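Local coordinates for molybdenum cofactor biosynthesis protein C 2 (Mycobacterium tuberculosis, PDB 4FDF) that probably catalyses the conversion of (8S)-3',8-cyclo-7,8-dihydroguanosine 5'-triphosphate to cyclic pyranopterin monophosphate, a step of molybdenum cofactor biosynthesis, at residues A39-I44 with E123-V128; L45-Q50 with A141-A146; L60-A65 with L135-K140; A67-A72 with S129-T134; A72-A77 with T93-D98. All coordinates share one frame; numbering follows the deposited sequence.

Contact 1 (A39-I44 with E123-V128)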
# COMPACT_ATOMS: atom_id res chain seq x y z
N ALA B 39 17.46 14.22 9.18
CA ALA B 39 16.75 15.40 8.72
C ALA B 39 15.65 15.78 9.70
O ALA B 39 15.03 14.92 10.31
CB ALA B 39 16.17 15.18 7.34
N VAL B 40 15.44 17.08 9.84
CA VAL B 40 14.40 17.63 10.70
C VAL B 40 13.53 18.60 9.90
O VAL B 40 14.03 19.52 9.21
CB VAL B 40 15.00 18.35 11.95
CG1 VAL B 40 13.89 18.81 12.91
CG2 VAL B 40 16.00 17.46 12.68
N ALA B 41 12.23 18.40 10.00
CA ALA B 41 11.26 19.27 9.35
C ALA B 41 10.25 19.74 10.39
O ALA B 41 10.06 19.08 11.41
CB ALA B 41 10.56 18.53 8.22
N ALA B 42 9.61 20.88 10.13
CA ALA B 42 8.54 21.39 11.01
C ALA B 42 7.33 21.89 10.22
O ALA B 42 7.37 21.99 8.98
CB ALA B 42 9.08 22.51 11.91
N GLY B 43 6.27 22.19 10.96
CA GLY B 43 5.01 22.67 10.39
C GLY B 43 4.12 23.09 11.53
O GLY B 43 4.42 22.81 12.70
N ILE B 44 3.02 23.77 11.21
CA ILE B 44 2.18 24.37 12.25
C ILE B 44 0.70 24.29 11.90
O ILE B 44 0.29 24.62 10.78
CB ILE B 44 2.66 25.82 12.63
CG1 ILE B 44 1.96 26.34 13.89
CG2 ILE B 44 2.49 26.80 11.49
CD1 ILE B 44 2.46 27.71 14.35
N GLU B 123 10.93 12.38 3.79
CA GLU B 123 10.20 11.62 4.79
C GLU B 123 9.87 12.47 6.01
O GLU B 123 8.77 12.38 6.55
CB GLU B 123 10.92 10.32 5.18
CG GLU B 123 12.37 10.18 4.73
CD GLU B 123 12.55 9.96 3.23
OE1 GLU B 123 11.95 9.02 2.67
OE2 GLU B 123 13.32 10.72 2.62
N ALA B 124 10.83 13.31 6.43
CA ALA B 124 10.57 14.26 7.51
C ALA B 124 9.40 15.19 7.18
O ALA B 124 8.51 15.39 8.01
CB ALA B 124 11.83 15.06 7.85
N LEU B 125 9.40 15.75 5.97
CA LEU B 125 8.31 16.63 5.51
C LEU B 125 6.96 15.91 5.38
O LEU B 125 5.91 16.47 5.72
CB LEU B 125 8.68 17.27 4.16
CG LEU B 125 9.79 18.31 4.17
CD1 LEU B 125 10.32 18.49 2.74
CD2 LEU B 125 9.34 19.64 4.76
N THR B 126 7.00 14.67 4.90
CA THR B 126 5.81 13.83 4.74
C THR B 126 5.15 13.51 6.10
O THR B 126 3.92 13.61 6.26
CB THR B 126 6.18 12.54 3.95
OG1 THR B 126 6.60 12.91 2.63
CG2 THR B 126 5.03 11.58 3.86
N ALA B 127 5.99 13.15 7.08
CA ALA B 127 5.56 12.91 8.46
C ALA B 127 4.90 14.14 9.07
O ALA B 127 3.80 14.07 9.60
CB ALA B 127 6.76 12.46 9.31
N VAL B 128 5.56 15.29 8.95
CA VAL B 128 5.00 16.54 9.44
C VAL B 128 3.66 16.77 8.75
O VAL B 128 2.65 17.10 9.37
CB VAL B 128 5.96 17.72 9.17
CG1 VAL B 128 5.22 19.08 9.22
CG2 VAL B 128 7.12 17.71 10.15
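Ala-41, Val-128 and Ala-124 carry this contact, in which helix 121-139 lies against one face of the sheet. Ala-41 points its methyl into the helix and lands on the first turn of the segment: its CB is 3.7 Å from Ala-124 CB and just as close to that residue's carbonyl carbon. The end of Leu-125 swings in from the flank, bringing CD2 to 3.8 Å from Ala-41 CB, and Val-128 CG2 comes up to the same carbon, which thus sits among Ala-124, Leu-125 and Val-128. Val-128, a turn further on, sets its two branches against successive peptide groups of the strand. CG2 reaches Ala-41 O at 3.5 Å, while CG1, anti to the backbone N (chi1 160°), comes within 3.6 Å of Ala-42 O and lies over the N of Gly-43, where the strand carries no side chain. Ala-39 closes the other end more loosely, its CB 4.4 Å from Ala-124 CB. The strand and helix segments run roughly alongside each other, 28° apart, with axes only 7.1 Å from one another.

Leu-125 also packs on Tyr-136 of the second subunit, and Glu-123, a predicted substrate-binding residue, heads the same helical segment. Backbone hydrogen bonds join Ala-41 to Ala-110 and Ala-42 to Arg-152 within the sheet. What remains between helix and sheet is methyl groups against methyl groups and peptide surface, so the attraction is mainly dispersion and burial, and the small side chains are what let helix and sheet come so close.

Contact 2 (L45-Q50 with A141-A146)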
# COMPACT_ATOMS: atom_id res chain seq x y z
N LEU B 45 -0.11 23.83 12.84
CA LEU B 45 -1.55 23.88 12.68
C LEU B 45 -2.09 25.13 13.40
O LEU B 45 -1.95 25.25 14.61
CB LEU B 45 -2.20 22.62 13.24
CG LEU B 45 -3.71 22.52 13.04
CD1 LEU B 45 -4.05 22.13 11.63
CD2 LEU B 45 -4.33 21.53 14.02
N ARG B 46 -2.69 26.05 12.65
CA ARG B 46 -3.27 27.26 13.24
C ARG B 46 -4.73 27.02 13.64
O ARG B 46 -5.61 26.93 12.79
CB ARG B 46 -3.17 28.45 12.27
CG ARG B 46 -1.85 28.58 11.53
CD ARG B 46 -0.92 29.57 12.17
NE ARG B 46 0.21 29.89 11.30
CZ ARG B 46 1.35 30.42 11.72
NH1 ARG B 46 1.54 30.69 13.01
NH2 ARG B 46 2.32 30.67 10.84
N THR B 47 -4.98 26.91 14.94
CA THR B 47 -6.33 26.57 15.40
C THR B 47 -6.90 27.55 16.45
O THR B 47 -6.53 28.72 16.47
CB THR B 47 -6.42 25.07 15.80
OG1 THR B 47 -7.79 24.71 16.03
CG2 THR B 47 -5.58 24.75 17.03
N SER B 48 -7.80 27.09 17.31
CA SER B 48 -8.49 27.97 18.27
C SER B 48 -8.11 27.64 19.71
O SER B 48 -7.63 26.53 19.99
CB SER B 48 -10.00 27.86 18.10
OG SER B 48 -10.43 26.56 18.48
N ALA B 49 -8.32 28.60 20.61
CA ALA B 49 -8.05 28.41 22.03
C ALA B 49 -8.91 27.29 22.58
O ALA B 49 -8.46 26.51 23.43
CB ALA B 49 -8.31 29.70 22.81
N GLN B 50 -10.14 27.22 22.09
CA GLN B 50 -11.03 26.12 22.40
C GLN B 50 -10.43 24.76 22.04
O GLN B 50 -10.51 23.82 22.84
CB GLN B 50 -12.36 26.29 21.68
CG GLN B 50 -13.47 25.49 22.35
CD GLN B 50 -14.71 25.39 21.50
OE1 GLN B 50 -14.84 26.05 20.46
NE2 GLN B 50 -15.63 24.56 21.94
N ALA B 141 -14.18 19.32 13.51
CA ALA B 141 -15.56 19.44 13.98
C ALA B 141 -15.74 20.60 14.98
O ALA B 141 -16.84 21.16 15.09
CB ALA B 141 -16.06 18.13 14.57
N VAL B 142 -14.67 20.94 15.69
CA VAL B 142 -14.65 22.09 16.60
C VAL B 142 -14.17 23.36 15.89
O VAL B 142 -14.69 24.45 16.13
CB VAL B 142 -13.75 21.82 17.85
CG1 VAL B 142 -13.81 22.98 18.83
CG2 VAL B 142 -14.14 20.52 18.53
N ASP B 143 -13.17 23.21 15.02
CA ASP B 143 -12.62 24.34 14.26
C ASP B 143 -12.31 23.94 12.81
O ASP B 143 -11.17 23.61 12.48
CB ASP B 143 -11.36 24.88 14.97
CG ASP B 143 -10.74 26.08 14.27
OD1 ASP B 143 -11.46 26.85 13.61
OD2 ASP B 143 -9.51 26.26 14.38
N PRO B 144 -13.33 23.95 11.93
CA PRO B 144 -13.11 23.61 10.51
C PRO B 144 -12.30 24.68 9.75
O PRO B 144 -11.79 24.40 8.66
CB PRO B 144 -14.53 23.51 9.93
CG PRO B 144 -15.38 24.35 10.85
CD PRO B 144 -14.75 24.23 12.22
N GLY B 145 -12.18 25.87 10.33
CA GLY B 145 -11.40 26.96 9.74
C GLY B 145 -9.90 26.87 9.99
O GLY B 145 -9.14 27.70 9.50
N ALA B 146 -9.47 25.87 10.75
CA ALA B 146 -8.04 25.67 11.02
C ALA B 146 -7.27 25.51 9.72
O ALA B 146 -7.82 25.05 8.71
CB ALA B 146 -7.82 24.46 11.94
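Thr-47 and Asp-143 supply the one hydrogen bond between the segments, from Thr-47 OG1 to Asp-143 OD2 at 2.8 Å. The acceptor offers its anti lone pair, the one directed away from OD1. The carboxylate of Asp-143 stands anti to its backbone N (chi1 -178°), which carries it out across the gap to the threonine hydroxyl. Asp-143 OD2 also lies 3.5 Å from Ser-48 N, but the angle is too poor for a bond. Ser-48 has other work. Its OG caps Val-51 N at the start of helix 49-57 and lies 4.0 Å from Asp-143 CB.

A weaker polar touch comes from the backbone, where Ala-146 CA turns its hydrogen to Arg-46 O at 3.3 Å. The guanidinium of Arg-46 leads away from this loop to a salt bridge with Asp-149.

One apolar pair and one amide-on-methyl contact flank the polar centre. Ala-146 CB, which also sits close to Arg-46 O, faces Leu-45 CD1 at 4.4 Å. At the exposed end the extended Gln-50 lays its amide across one branch of Val-142, with Gln-50 OE1 3.6 Å from Val-142 CG1.

Asp-143 to Ala-146 form a type I beta turn, which takes the chain from helix 121-139 into strand 147-156. Beside it, strand 35-46 gives way to an N-capped helix; a strand-to-helix and a helix-to-strand junction thus meet at one end of the four-stranded core sheet of a ferredoxin-like fold.

Contact 3 (L60-A65 with L135-K140)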
# COMPACT_ATOMS: atom_id res chain seq x y z
N LEU B 60 -11.62 16.18 23.17
CA LEU B 60 -11.98 16.13 21.75
C LEU B 60 -12.92 14.97 21.47
O LEU B 60 -12.71 13.87 21.98
CB LEU B 60 -10.74 15.99 20.86
CG LEU B 60 -9.83 17.19 20.71
CD1 LEU B 60 -8.58 16.78 19.94
CD2 LEU B 60 -10.57 18.33 20.00
N PRO B 61 -13.96 15.21 20.64
CA PRO B 61 -14.90 14.14 20.33
C PRO B 61 -14.23 12.88 19.77
O PRO B 61 -14.58 11.76 20.15
CB PRO B 61 -15.82 14.78 19.28
CG PRO B 61 -15.76 16.24 19.58
CD PRO B 61 -14.33 16.48 20.00
N LYS B 62 -13.25 13.06 18.90
CA LYS B 62 -12.69 11.93 18.16
C LYS B 62 -11.59 11.19 18.94
O LYS B 62 -11.22 10.07 18.59
CB LYS B 62 -12.20 12.40 16.80
CG LYS B 62 -12.80 11.64 15.64
CD LYS B 62 -12.91 12.54 14.43
CE LYS B 62 -12.62 11.80 13.14
NZ LYS B 62 -12.64 12.75 11.99
N GLY B 63 -11.09 11.81 20.01
CA GLY B 63 -10.13 11.16 20.90
C GLY B 63 -8.82 11.91 21.01
O GLY B 63 -8.77 13.13 20.83
N ASP B 64 -7.75 11.17 21.32
CA ASP B 64 -6.42 11.74 21.53
C ASP B 64 -5.79 12.14 20.20
O ASP B 64 -5.19 11.31 19.51
CB ASP B 64 -5.53 10.73 22.28
CG ASP B 64 -4.19 11.33 22.74
OD1 ASP B 64 -3.76 12.38 22.21
OD2 ASP B 64 -3.56 10.73 23.64
N ALA B 65 -5.95 13.42 19.83
CA ALA B 65 -5.38 13.96 18.60
C ALA B 65 -3.86 13.76 18.49
O ALA B 65 -3.38 13.34 17.44
CB ALA B 65 -5.70 15.43 18.46
N LEU B 135 -4.04 15.79 12.64
CA LEU B 135 -4.51 16.73 13.64
C LEU B 135 -5.79 17.39 13.17
O LEU B 135 -6.79 17.42 13.90
CB LEU B 135 -3.46 17.80 13.95
CG LEU B 135 -2.28 17.38 14.81
CD1 LEU B 135 -1.43 18.60 15.08
CD2 LEU B 135 -2.72 16.70 16.13
N TYR B 136 -5.77 17.92 11.95
CA TYR B 136 -6.94 18.57 11.39
C TYR B 136 -8.16 17.64 11.36
O TYR B 136 -9.27 18.06 11.66
CB TYR B 136 -6.65 19.13 9.99
CG TYR B 136 -7.86 19.84 9.41
CD1 TYR B 136 -8.67 19.22 8.47
CD2 TYR B 136 -8.20 21.12 9.83
CE1 TYR B 136 -9.79 19.86 7.94
CE2 TYR B 136 -9.32 21.77 9.32
CZ TYR B 136 -10.11 21.13 8.36
OH TYR B 136 -11.23 21.76 7.86
N ASP B 137 -7.95 16.37 11.01
CA ASP B 137 -9.05 15.42 11.04
C ASP B 137 -9.66 15.30 12.45
O ASP B 137 -10.86 15.10 12.60
CB ASP B 137 -8.62 14.04 10.54
CG ASP B 137 -9.79 13.08 10.42
OD1 ASP B 137 -10.73 13.38 9.66
OD2 ASP B 137 -9.80 12.04 11.12
N MET B 138 -8.82 15.41 13.48
CA MET B 138 -9.26 15.25 14.85
C MET B 138 -9.99 16.49 15.37
O MET B 138 -10.79 16.40 16.30
CB MET B 138 -8.08 14.92 15.77
CG MET B 138 -7.27 13.69 15.38
SD MET B 138 -8.05 12.10 15.72
CE MET B 138 -9.20 12.02 14.39
N ILE B 139 -9.71 17.65 14.77
CA ILE B 139 -10.22 18.91 15.31
C ILE B 139 -11.22 19.64 14.41
O ILE B 139 -11.83 20.61 14.85
CB ILE B 139 -9.06 19.89 15.76
CG1 ILE B 139 -8.35 20.52 14.55
CG2 ILE B 139 -8.05 19.18 16.66
CD1 ILE B 139 -8.80 21.93 14.26
N LYS B 140 -11.40 19.16 13.18
CA LYS B 140 -12.20 19.90 12.19
C LYS B 140 -13.67 20.11 12.58
O LYS B 140 -14.33 20.99 12.02
CB LYS B 140 -12.08 19.28 10.79
CG LYS B 140 -12.64 17.86 10.64
CD LYS B 140 -12.50 17.39 9.21
CE LYS B 140 -13.39 16.22 8.91
NZ LYS B 140 -12.97 15.00 9.61
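Met-138 is the main bump here, a bent side chain filling the gap between Ala-65 on one flank and the long chain of Lys-62 on the other. Its CB rests 3.6 Å from Ala-65 CB, while the folded tail carries the terminal methyl alongside the lysine chain, where CE comes 3.6 Å from Lys-62 CE and touches its whole aliphatic run. The two chains cross at about a right angle. Leu-135 CD2 comes in against the carbonyl of Ala-65, 3.7 Å from its O. At the other end Leu-60 and Ile-139 lie side by side.

Past Met-138, Lys-62 and Lys-140 both form salt bridges with Asp-137. Lys-62 NZ binds the backbone O of Asp-137 at 3.0 Å, from well above the carbonyl plane, and reaches both carboxylate oxygens through weak bonds of 3.1 Å. Lys-140 NZ takes OD1 more tightly, at 2.8 Å, from out of the carboxylate plane. Asp-137 packs on Met-122 and Met-138 on Leu-86, both of the second subunit and both predicted substrate-binding residues there.

The chemistry is therefore split: an apolar wedge fills the space between loop and helix, and the carboxylate probably offsets the closeness of Lys-62 NZ and Lys-140 NZ, 3.3 Å apart.

Contact 4 (A67-A72 with S129-T134)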
# COMPACT_ATOMS: atom_id res chain seq x y z
N ALA B 67 -1.56 11.66 20.04
CA ALA B 67 -1.13 10.28 19.87
C ALA B 67 -1.50 9.76 18.49
O ALA B 67 -0.69 9.11 17.85
CB ALA B 67 -1.73 9.38 20.97
N THR B 68 -2.71 10.07 18.04
CA THR B 68 -3.17 9.59 16.74
C THR B 68 -2.30 10.17 15.61
O THR B 68 -1.89 9.45 14.70
CB THR B 68 -4.69 9.87 16.52
OG1 THR B 68 -5.44 9.20 17.53
CG2 THR B 68 -5.17 9.38 15.15
N ALA B 69 -1.99 11.46 15.71
CA ALA B 69 -1.24 12.15 14.67
C ALA B 69 0.23 11.75 14.67
O ALA B 69 0.85 11.66 13.61
CB ALA B 69 -1.40 13.65 14.79
N ARG B 70 0.79 11.51 15.85
CA ARG B 70 2.15 10.99 15.95
C ARG B 70 2.28 9.68 15.20
O ARG B 70 3.21 9.52 14.39
CB ARG B 70 2.58 10.85 17.42
CG ARG B 70 3.92 10.17 17.63
CD ARG B 70 4.67 10.73 18.85
NE ARG B 70 3.78 11.12 19.93
CZ ARG B 70 3.92 12.19 20.70
NH1 ARG B 70 4.94 13.02 20.52
NH2 ARG B 70 3.04 12.44 21.65
N VAL B 71 1.35 8.75 15.45
CA VAL B 71 1.36 7.44 14.79
C VAL B 71 1.16 7.57 13.29
O VAL B 71 1.82 6.88 12.51
CB VAL B 71 0.30 6.45 15.39
CG1 VAL B 71 0.31 5.12 14.63
CG2 VAL B 71 0.58 6.17 16.87
N ALA B 72 0.26 8.46 12.87
CA ALA B 72 0.04 8.70 11.44
C ALA B 72 1.28 9.28 10.73
O ALA B 72 1.62 8.88 9.60
CB ALA B 72 -1.19 9.59 11.22
N SER B 129 3.67 16.54 7.45
CA SER B 129 2.52 16.78 6.63
C SER B 129 1.34 15.90 7.01
O SER B 129 0.23 16.41 7.22
CB SER B 129 2.91 16.56 5.19
OG SER B 129 1.87 16.99 4.34
N VAL B 130 1.57 14.59 7.14
CA VAL B 130 0.47 13.68 7.46
C VAL B 130 0.01 13.84 8.92
O VAL B 130 -1.18 13.69 9.22
CB VAL B 130 0.78 12.21 7.07
CG1 VAL B 130 -0.32 11.26 7.57
CG2 VAL B 130 0.90 12.09 5.53
N ALA B 131 0.93 14.17 9.82
CA ALA B 131 0.59 14.46 11.21
C ALA B 131 -0.32 15.68 11.33
O ALA B 131 -1.23 15.70 12.16
CB ALA B 131 1.86 14.65 12.05
N ALA B 132 -0.06 16.70 10.50
CA ALA B 132 -0.89 17.91 10.45
C ALA B 132 -2.27 17.61 9.91
O ALA B 132 -3.27 18.04 10.47
CB ALA B 132 -0.21 18.98 9.59
N LEU B 133 -2.32 16.87 8.81
CA LEU B 133 -3.60 16.43 8.26
C LEU B 133 -4.41 15.63 9.28
O LEU B 133 -5.64 15.76 9.35
CB LEU B 133 -3.40 15.59 6.98
CG LEU B 133 -2.94 16.31 5.70
CD1 LEU B 133 -2.41 15.31 4.67
CD2 LEU B 133 -4.07 17.13 5.11
N THR B 134 -3.72 14.79 10.05
CA THR B 134 -4.37 13.97 11.05
C THR B 134 -4.85 14.81 12.23
O THR B 134 -5.94 14.58 12.75
CB THR B 134 -3.45 12.83 11.51
OG1 THR B 134 -3.17 11.99 10.38
CG2 THR B 134 -4.12 12.00 12.60
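Ala-69 and Ala-131 meet through flat peptide groups: Ala-69 CB presses on the carbonyl of Ala-131 at 3.3 Å from its O, and Ala-131 returns the touch, its CB 3.5 Å from Ala-69 O. The peptide carbonyl of Val-130 is gripped from both faces by one residue: Thr-134 N comes from one side and Thr-134 OG1 from the other, the hydroxyl bond being 2.9 Å long. That bond holds the threonine's rotation, with OG1 beside its own backbone N (chi1 -62°), and so aims the CG2 branch across the helix gap. A third carbonyl, that of Ala-72, lies under Val-130 CG1, which is 3.7 Å from Ala-72 O.

CG2 of Thr-134 sits 3.5 Å from Ala-69 CA and meets the methyl of Thr-68, while its OG1 lies only 3.2 Å from Ala-72 CB. With so many small residues, the segment axes approach to 7.8 Å and run roughly antiparallel, at 149°.

This is the pairing of the two long helices of the ferredoxin-like fold. Ala-131 also rests on Ile-108 of strand 105-116 and Ala-69 on Phe-99 of strand 92-101, so the pair lies on the sheet, while Pro-85 of the second subunit covers Ala-72 and Thr-134.

Contact 5 (A72-A77 with T93-D98)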
# COMPACT_ATOMS: atom_id res chain seq x y z
N ALA B 72 0.26 8.46 12.87
CA ALA B 72 0.04 8.70 11.44
C ALA B 72 1.28 9.28 10.73
O ALA B 72 1.62 8.88 9.60
CB ALA B 72 -1.19 9.59 11.22
N GLY B 73 1.96 10.20 11.43
CA GLY B 73 3.20 10.82 10.91
C GLY B 73 4.35 9.82 10.79
O GLY B 73 5.12 9.86 9.83
N ILE B 74 4.44 8.90 11.74
CA ILE B 74 5.48 7.87 11.72
C ILE B 74 5.26 6.91 10.55
O ILE B 74 6.17 6.67 9.76
CB ILE B 74 5.59 7.14 13.07
CG1 ILE B 74 6.23 8.07 14.11
CG2 ILE B 74 6.42 5.86 12.95
CD1 ILE B 74 6.03 7.63 15.56
N MET B 75 4.04 6.41 10.43
CA MET B 75 3.69 5.51 9.35
C MET B 75 3.87 6.15 7.98
O MET B 75 4.37 5.51 7.05
CB MET B 75 2.26 5.00 9.52
CG MET B 75 2.10 4.05 10.71
SD MET B 75 0.37 3.66 11.05
CE MET B 75 0.06 2.44 9.77
N ALA B 76 3.49 7.42 7.85
CA ALA B 76 3.61 8.11 6.58
C ALA B 76 5.07 8.32 6.21
O ALA B 76 5.42 8.19 5.04
CB ALA B 76 2.86 9.44 6.60
N ALA B 77 5.91 8.63 7.18
CA ALA B 77 7.36 8.71 6.91
C ALA B 77 7.85 7.50 6.11
O ALA B 77 8.60 7.66 5.14
CB ALA B 77 8.15 8.85 8.19
N THR B 93 16.10 4.33 9.89
CA THR B 93 16.55 3.76 11.15
C THR B 93 15.88 4.36 12.38
O THR B 93 16.01 3.82 13.49
CB THR B 93 18.10 3.78 11.30
OG1 THR B 93 18.63 5.02 10.80
CG2 THR B 93 18.74 2.60 10.55
N GLY B 94 15.16 5.46 12.20
CA GLY B 94 14.42 6.08 13.30
C GLY B 94 13.57 7.27 12.88
O GLY B 94 13.95 8.00 11.96
N VAL B 95 12.43 7.43 13.55
CA VAL B 95 11.45 8.48 13.25
C VAL B 95 10.80 8.98 14.53
O VAL B 95 10.17 8.21 15.26
CB VAL B 95 10.29 7.99 12.32
CG1 VAL B 95 9.39 9.17 11.91
CG2 VAL B 95 10.81 7.26 11.07
N ASP B 96 10.96 10.27 14.81
CA ASP B 96 10.26 10.91 15.92
C ASP B 96 9.34 12.02 15.42
O ASP B 96 9.67 12.74 14.46
CB ASP B 96 11.25 11.47 16.94
CG ASP B 96 11.93 10.39 17.73
OD1 ASP B 96 13.06 10.01 17.37
OD2 ASP B 96 11.33 9.89 18.71
N VAL B 97 8.18 12.13 16.06
CA VAL B 97 7.27 13.24 15.84
C VAL B 97 6.98 13.89 17.19
O VAL B 97 6.48 13.23 18.11
CB VAL B 97 5.93 12.78 15.16
CG1 VAL B 97 4.97 13.97 15.00
CG2 VAL B 97 6.20 12.13 13.80
N ASP B 98 7.32 15.17 17.31
CA ASP B 98 7.07 15.93 18.53
C ASP B 98 6.08 17.07 18.30
O ASP B 98 6.00 17.63 17.20
CB ASP B 98 8.39 16.47 19.11
CG ASP B 98 9.37 15.36 19.48
OD1 ASP B 98 8.95 14.33 20.06
OD2 ASP B 98 10.58 15.52 19.20
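Ile-74 and Ala-77 rest on Val-95 and Val-97, joining helix 65-83 to strand 92-101. These are the helix and second strand of the first split beta-alpha-beta unit of the ferredoxin-like fold, with strand 105-116 lying between strands 35-46 and 92-101; strand 92-101 is outermost on this side within the subunit. The segments run in broadly opposite directions, 146° apart, with 8.2 Å between axes.

The contact across them is apolar. Ile-74 and Val-95 overlap flank to flank, pointing opposite ways, with Ile-74 CG1 4.0 Å from Val-95 CG1, and the same carbon lies 4.1 Å from Val-97 CG2. Its position follows from the first torsion, which sets CG1 beside the backbone N and anti to the carbonyl carbon (chi1 -73°). Gly-73 presents bare backbone to Val-97, with C 4.2 Å from CG2.

Polar bonds surround the apolar contact. Arg-70, a turn before, donates to Val-97 O; Asp-96, turned off the helix, makes a salt bridge to Arg-113; and a classic bulge at Thr-93 and Gly-94 faces that arginine too. Pro-85 of the fourth subunit packs on Ile-74.

Ala-77 lies close to Glu-123, a predicted substrate-binding residue, and its own methyl meets the strand at 3.9 Å, CB against Val-95 CG1.

Contacts 1, 4 and 5 form the buried middle of the subunit, without hydrogen bonds between their segments, though contact 4 sets methyls against carbonyls and a threonine hydroxyl. Contact 1 seats helix 121-139 on the sheet, contact 5 seats helix 65-83, and contact 4 joins the two helices. Contacts 4 and 5 share Ala-72, while Ala-127 CB of contact 1 rests 3.1 Å from Gly-73 O of contact 5. Towards one end of the fold, contact 3 also draws on helix 121-139, still buried, adding a salt-bridge network to its apolar packing. Contact 2, farthest out and partly exposed, mixes a hydrogen bond with loose packing; Tyr-136 OH probably bonds Pro-144 O, tying contacts 2 and 3 together.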